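Local coordinates for protein racemase (Pseudovibrio sp. JE062, PDB 3MKC) that belongs to the mandelate racemase and muconate lactonizing enzyme family of the enolase superfamily, with a capping N-terminal domain and a TIM-barrel-like domain, at residues A325-F330 with A367-P372; D136-Y141 with P336-V341. All blocks are in the same frame, centred on the assembly; numbering follows the deposited sequence.

Contact 1 of 2, residues A325-F330 with A367-P372; sequences AIHYQF and AKPTAP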
loop_
_atom_site.group_PDB
_atom_site.type_symbol
_atom_site.label_atom_id
_atom_site.label_comp_id
_atom_site.label_asym_id
_atom_site.label_seq_id
_atom_site.Cartn_x
_atom_site.Cartn_y
_atom_site.Cartn_z
ATOM N N ALA A 325 -4.599 4.099 -3.943
ATOM C CA ALA A 325 -4.616 2.707 -4.400
ATOM C C ALA A 325 -5.567 2.493 -5.576
ATOM O O ALA A 325 -5.265 1.743 -6.503
ATOM C CB ALA A 325 -4.991 1.773 -3.241
ATOM N N ILE A 326 -6.726 3.142 -5.541
ATOM C CA ILE A 326 -7.666 2.989 -6.643
ATOM C C ILE A 326 -7.101 3.656 -7.896
ATOM O O ILE A 326 -7.192 3.117 -8.999
ATOM C CB ILE A 326 -9.039 3.614 -6.299
ATOM C CG1 ILE A 326 -9.713 2.788 -5.203
ATOM C CG2 ILE A 326 -9.921 3.666 -7.547
ATOM C CD1 ILE A 326 -11.016 3.383 -4.689
ATOM N N HIS A 327 -6.511 4.835 -7.730
ATOM C CA HIS A 327 -5.949 5.540 -8.871
ATOM C C HIS A 327 -4.786 4.733 -9.416
ATOM O O HIS A 327 -4.583 4.657 -10.628
ATOM C CB HIS A 327 -5.507 6.943 -8.457
ATOM C CG HIS A 327 -6.644 7.901 -8.297
ATOM N ND1 HIS A 327 -7.023 8.777 -9.291
ATOM C CD2 HIS A 327 -7.501 8.107 -7.268
ATOM C CE1 HIS A 327 -8.063 9.481 -8.881
ATOM N NE2 HIS A 327 -8.373 9.093 -7.656
ATOM N N TYR A 328 -4.031 4.127 -8.507
ATOM C CA TYR A 328 -2.900 3.281 -8.883
ATOM C C TYR A 328 -3.368 2.103 -9.744
ATOM O O TYR A 328 -2.858 1.873 -10.844
ATOM C CB TYR A 328 -2.206 2.735 -7.627
ATOM C CG TYR A 328 -1.263 1.590 -7.937
ATOM C CD1 TYR A 328 0.036 1.832 -8.373
ATOM C CD2 TYR A 328 -1.711 0.265 -7.899
ATOM C CE1 TYR A 328 0.867 0.784 -8.775
ATOM C CE2 TYR A 328 -0.892 -0.787 -8.299
ATOM C CZ TYR A 328 0.395 -0.520 -8.741
ATOM O OH TYR A 328 1.201 -1.546 -9.184
ATOM N N GLN A 329 -4.359 1.364 -9.253
ATOM C CA GLN A 329 -4.833 0.198 -9.992
ATOM C C GLN A 329 -5.375 0.535 -11.372
ATOM O O GLN A 329 -5.237 -0.252 -12.303
ATOM C CB GLN A 329 -5.893 -0.568 -9.194
ATOM C CG GLN A 329 -6.237 -1.927 -9.808
ATOM C CD GLN A 329 -5.111 -2.945 -9.660
ATOM O OE1 GLN A 329 -3.981 -2.600 -9.313
ATOM N NE2 GLN A 329 -5.419 -4.210 -9.935
ATOM N N PHE A 330 -5.991 1.701 -11.518
ATOM C CA PHE A 330 -6.521 2.084 -12.819
ATOM C C PHE A 330 -5.452 2.416 -13.857
ATOM O O PHE A 330 -5.500 1.928 -14.987
ATOM C CB PHE A 330 -7.460 3.285 -12.679
ATOM C CG PHE A 330 -8.897 2.902 -12.473
ATOM C CD1 PHE A 330 -9.640 2.370 -13.525
ATOM C CD2 PHE A 330 -9.499 3.042 -11.225
ATOM C CE1 PHE A 330 -10.969 1.976 -13.335
ATOM C CE2 PHE A 330 -10.824 2.651 -11.027
ATOM C CZ PHE A 330 -11.558 2.114 -12.089
ATOM N N ALA A 367 -15.460 2.024 -9.735
ATOM C CA ALA A 367 -15.582 2.698 -11.019
ATOM C C ALA A 367 -14.459 3.720 -11.094
ATOM O O ALA A 367 -13.806 4.005 -10.092
ATOM C CB ALA A 367 -16.933 3.406 -11.117
ATOM N N LYS A 368 -14.238 4.276 -12.278
ATOM C CA LYS A 368 -13.185 5.272 -12.451
ATOM C C LYS A 368 -13.437 6.512 -11.605
ATOM O O LYS A 368 -14.551 7.028 -11.568
ATOM C CB LYS A 368 -13.080 5.674 -13.924
ATOM C CG LYS A 368 -12.752 4.503 -14.841
ATOM C CD LYS A 368 -12.282 4.959 -16.213
ATOM C CE LYS A 368 -13.365 5.659 -16.991
ATOM N NZ LYS A 368 -12.922 5.915 -18.397
ATOM N N PRO A 369 -12.410 6.995 -10.887
ATOM C CA PRO A 369 -12.599 8.191 -10.062
ATOM C C PRO A 369 -13.019 9.359 -10.950
ATOM O O PRO A 369 -12.571 9.465 -12.088
ATOM C CB PRO A 369 -11.223 8.393 -9.439
ATOM C CG PRO A 369 -10.741 6.983 -9.264
ATOM C CD PRO A 369 -11.112 6.357 -10.596
ATOM N N THR A 370 -13.883 10.229 -10.437
ATOM C CA THR A 370 -14.359 11.367 -11.216
ATOM C C THR A 370 -13.952 12.723 -10.650
ATOM O O THR A 370 -14.247 13.762 -11.249
ATOM C CB THR A 370 -15.889 11.345 -11.331
ATOM O OG1 THR A 370 -16.458 11.267 -10.019
ATOM C CG2 THR A 370 -16.350 10.145 -12.153
ATOM N N ALA A 371 -13.282 12.723 -9.503
ATOM C CA ALA A 371 -12.862 13.973 -8.888
ATOM C C ALA A 371 -11.405 14.292 -9.199
ATOM O O ALA A 371 -10.617 13.396 -9.511
ATOM C CB ALA A 371 -13.066 13.908 -7.377
ATOM N N PRO A 372 -11.036 15.580 -9.136
ATOM C CA PRO A 372 -9.659 16.003 -9.407
ATOM C C PRO A 372 -8.736 15.410 -8.347
ATOM O O PRO A 372 -9.176 15.112 -7.238
ATOM C CB PRO A 372 -9.736 17.523 -9.301
ATOM C CG PRO A 372 -11.142 17.819 -9.747
ATOM C CD PRO A 372 -11.928 16.752 -9.024
HETATM O O HOH W 1 -10.340 11.485 -7.759
#
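Pro369 wedges its ring between His327 and Phe330, which lie one turn apart on helix 319-331. This helix of the enolase C-terminal, TIM-barrel-like domain packs here against the loop between strands 366-367 and 377-378. Pro369 CG sits over one face of the imidazole, 3.8 Å from the centroid of the His327 ring and 21° off the ring normal. This is a CH-pi contact, displaced toward the rim. Pro369 CB comes even closer to that rim, 3.4 Å from His327 CE1. The other side of the wedge is CD, which lies 3.7 Å from Phe330 CD2. Ile326 adds its CG2 branch, 3.8 Å from Pro369 CG. That methyl is anti to the backbone N and also meets the Phe330 ring at its edge. Lys368 crosses the phenyl ring at about a right angle. Its CB lies over one face, and its CG is 3.4 Å from Phe330 CE1. Beyond CG the lysine chain leads away from the helix, so the hydrocarbon root does the touching.

No direct hydrogen bond joins the two segments. One water bridges them instead, in the plane of the imidazole. It donates to Ala371 O at 2.6 Å and accepts a weak bond from His327 NE2 at 3.1 Å. The stronger polar partner of His327 is the backbone N of Tyr127, which bonds to ND1. The ND1 bond, with the weaker one at NE2, probably limits the ring's rotation and keeps its face toward Pro369. Tyr127 belongs to helix 126-129, and the side chains of Lys368 and Pro369 also touch it. With NE2 donating weakly to the water and ND1 accepting from Tyr127 N, His327 is consistent with a neutral imidazole protonated on NE2.

Contact 2 of 2, residues D136-Y141 with P336-V341; sequences DKVHPY and PYFEYV
Pro140 packs into the tight side of this contact, between Phe338 and Tyr340. Its CB lies over one face of the Phe338 ring, 3.7 Å from the centroid, in a CH-pi contact. The same CB is 3.4 Å from Tyr340 CB. Val138 CG2 extends the apolar patch to Phe338 CE2, and Phe366 and Gln329 pack against it from outside. The Tyr141 ring lies with one face against Glu339 CA, 3.8 Å from the ring centroid. Its chi1 of 73° puts CG between the backbone N and the carbonyl carbon, which turns the ring across segment 336-341. Its OH bonds Lys177. Two backbone bonds join the two segments here: Tyr141 N to Phe338 O at 2.9 Å, and Tyr340 N to Tyr141 O at 3.1 Å. Tyr141 and Glu339 thus form a parallel beta bridge, which pairs strand 137-143 with strand 339-340 in the barrel-like domain. Toward His139 and Pro336 the fit is looser. No direct hydrogen bond forms there, although Tyr337 CA makes a CA-H...O contact of 3.2 Å with His139 O. A water fills in, accepting from His139 N at 2.9 Å and donating to Pro336 O at 2.8 Å. Pro336 is exposed and touches little of the other segment.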
loop_
_atom_site.group_PDB
_atom_site.type_symbol
_atom_site.label_atom_id
_atom_site.label_comp_id
_atom_site.label_asym_id
_atom_site.label_seq_id
_atom_site.Cartn_x
_atom_site.Cartn_y
_atom_site.Cartn_z
ATOM N N ASP A 136 -12.523 -0.275 -17.304
ATOM C CA ASP A 136 -13.712 0.479 -16.954
ATOM C C ASP A 136 -13.956 0.331 -15.448
ATOM O O ASP A 136 -14.642 1.152 -14.844
ATOM C CB ASP A 136 -14.915 0.012 -17.782
ATOM C CG ASP A 136 -15.487 -1.287 -17.297
ATOM O OD1 ASP A 136 -14.709 -2.246 -17.112
ATOM O OD2 ASP A 136 -16.723 -1.347 -17.108
ATOM N N LYS A 137 -13.357 -0.696 -14.843
ATOM C CA LYS A 137 -13.488 -0.940 -13.402
ATOM C C LYS A 137 -12.313 -1.738 -12.835
ATOM O O LYS A 137 -11.653 -2.482 -13.557
ATOM C CB LYS A 137 -14.774 -1.710 -13.098
ATOM C CG LYS A 137 -16.059 -1.001 -13.511
ATOM C CD LYS A 137 -17.026 -0.870 -12.338
ATOM C CE LYS A 137 -17.280 -2.214 -11.665
ATOM N NZ LYS A 137 -18.178 -2.094 -10.483
ATOM N N VAL A 138 -12.054 -1.586 -11.540
ATOM C CA VAL A 138 -10.981 -2.338 -10.898
ATOM C C VAL A 138 -11.562 -3.132 -9.729
ATOM O O VAL A 138 -12.581 -2.745 -9.157
ATOM C CB VAL A 138 -9.849 -1.414 -10.387
ATOM C CG1 VAL A 138 -9.271 -0.619 -11.550
ATOM C CG2 VAL A 138 -10.371 -0.486 -9.300
ATOM N N HIS A 139 -10.920 -4.247 -9.386
ATOM C CA HIS A 139 -11.388 -5.099 -8.299
ATOM C C HIS A 139 -10.309 -5.335 -7.264
ATOM O O HIS A 139 -9.248 -5.885 -7.568
ATOM C CB HIS A 139 -11.859 -6.448 -8.849
ATOM C CG HIS A 139 -12.937 -6.331 -9.875
ATOM N ND1 HIS A 139 -12.688 -5.940 -11.173
ATOM C CD2 HIS A 139 -14.277 -6.500 -9.782
ATOM C CE1 HIS A 139 -13.829 -5.872 -11.836
ATOM N NE2 HIS A 139 -14.809 -6.205 -11.014
ATOM N N PRO A 140 -10.564 -4.930 -6.017
ATOM C CA PRO A 140 -9.553 -5.135 -4.984
ATOM C C PRO A 140 -9.767 -6.455 -4.270
ATOM O O PRO A 140 -10.809 -7.091 -4.427
ATOM C CB PRO A 140 -9.815 -3.983 -4.043
ATOM C CG PRO A 140 -11.337 -3.993 -4.005
ATOM C CD PRO A 140 -11.711 -4.167 -5.482
ATOM N N TYR A 141 -8.764 -6.884 -3.516
ATOM C CA TYR A 141 -8.936 -8.071 -2.704
ATOM C C TYR A 141 -8.999 -7.413 -1.337
ATOM O O TYR A 141 -8.335 -6.398 -1.098
ATOM C CB TYR A 141 -7.760 -9.053 -2.830
ATOM C CG TYR A 141 -6.460 -8.677 -2.153
ATOM C CD1 TYR A 141 -6.326 -8.722 -0.765
ATOM C CD2 TYR A 141 -5.337 -8.347 -2.909
ATOM C CE1 TYR A 141 -5.106 -8.453 -0.149
ATOM C CE2 TYR A 141 -4.113 -8.079 -2.304
ATOM C CZ TYR A 141 -4.004 -8.133 -0.924
ATOM O OH TYR A 141 -2.800 -7.864 -0.324
ATOM N N PRO A 336 -4.641 -8.566 -11.419
ATOM C CA PRO A 336 -6.105 -8.655 -11.330
ATOM C C PRO A 336 -6.698 -7.968 -10.106
ATOM O O PRO A 336 -7.850 -7.530 -10.130
ATOM C CB PRO A 336 -6.371 -10.163 -11.283
ATOM C CG PRO A 336 -5.149 -10.772 -11.894
ATOM C CD PRO A 336 -4.038 -9.908 -11.369
ATOM N N TYR A 337 -5.922 -7.899 -9.031
ATOM C CA TYR A 337 -6.387 -7.287 -7.794
ATOM C C TYR A 337 -5.315 -6.382 -7.195
ATOM O O TYR A 337 -4.192 -6.312 -7.700
ATOM C CB TYR A 337 -6.721 -8.370 -6.763
ATOM C CG TYR A 337 -7.568 -9.508 -7.291
ATOM C CD1 TYR A 337 -8.894 -9.302 -7.662
ATOM C CD2 TYR A 337 -7.043 -10.799 -7.398
ATOM C CE1 TYR A 337 -9.681 -10.349 -8.123
ATOM C CE2 TYR A 337 -7.823 -11.858 -7.859
ATOM C CZ TYR A 337 -9.142 -11.624 -8.218
ATOM O OH TYR A 337 -9.926 -12.659 -8.669
ATOM N N PHE A 338 -5.693 -5.692 -6.120
ATOM C CA PHE A 338 -4.804 -4.810 -5.371
ATOM C C PHE A 338 -5.356 -4.783 -3.945
ATOM O O PHE A 338 -6.563 -4.961 -3.748
ATOM C CB PHE A 338 -4.763 -3.409 -5.993
ATOM C CG PHE A 338 -6.055 -2.648 -5.900
ATOM C CD1 PHE A 338 -6.167 -1.553 -5.050
ATOM C CD2 PHE A 338 -7.151 -3.014 -6.669
ATOM C CE1 PHE A 338 -7.354 -0.831 -4.966
ATOM C CE2 PHE A 338 -8.348 -2.296 -6.594
ATOM C CZ PHE A 338 -8.446 -1.204 -5.740
ATOM N N GLU A 339 -4.493 -4.592 -2.949
ATOM C CA GLU A 339 -4.970 -4.606 -1.570
ATOM C C GLU A 339 -5.785 -3.386 -1.199
ATOM O O GLU A 339 -5.400 -2.251 -1.482
ATOM C CB GLU A 339 -3.822 -4.763 -0.569
ATOM C CG GLU A 339 -4.299 -4.749 0.886
ATOM C CD GLU A 339 -3.226 -5.150 1.882
ATOM O OE1 GLU A 339 -2.062 -4.736 1.708
ATOM O OE2 GLU A 339 -3.552 -5.867 2.852
ATOM N N TYR A 340 -6.914 -3.643 -0.551
ATOM C CA TYR A 340 -7.802 -2.584 -0.123
ATOM C C TYR A 340 -8.440 -2.978 1.204
ATOM O O TYR A 340 -8.787 -4.138 1.418
ATOM C CB TYR A 340 -8.894 -2.374 -1.165
ATOM C CG TYR A 340 -9.636 -1.067 -1.026
ATOM C CD1 TYR A 340 -9.158 0.095 -1.627
ATOM C CD2 TYR A 340 -10.826 -0.995 -0.303
ATOM C CE1 TYR A 340 -9.848 1.300 -1.517
ATOM C CE2 TYR A 340 -11.526 0.203 -0.184
ATOM C CZ TYR A 340 -11.032 1.343 -0.793
ATOM O OH TYR A 340 -11.715 2.523 -0.677
ATOM N N VAL A 341 -8.566 -2.013 2.103
ATOM C CA VAL A 341 -9.196 -2.256 3.388
ATOM C C VAL A 341 -10.510 -1.492 3.304
ATOM O O VAL A 341 -10.527 -0.280 3.091
ATOM C CB VAL A 341 -8.325 -1.736 4.558
ATOM C CG1 VAL A 341 -8.064 -0.248 4.403
ATOM C CG2 VAL A 341 -9.012 -2.029 5.889
HETATM O O HOH W 2 -8.288 -4.821 -10.533
#

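Following the chain from the N terminus, residues 136-141 come first, on strand 137-143. Contact 2 closes a long loop when the chain returns at 336-341, after 194 intervening residues, nearly half of them helical. Helix 319-331 lies inside that loop and just before strand 339-340. It opens contact 1, whose much shorter loop of 36 residues closes at 367-372. The segments alternate along the chain, so the two loops cross and neither nests in the other. Contact 2 joins strand 137-143 to strand 339-340. Contact 1 joins helix 319-331 to the loop after strand 366-367. Two helix residues link the contacts: Phe330 packs on Val138, and Gln329 on Phe338.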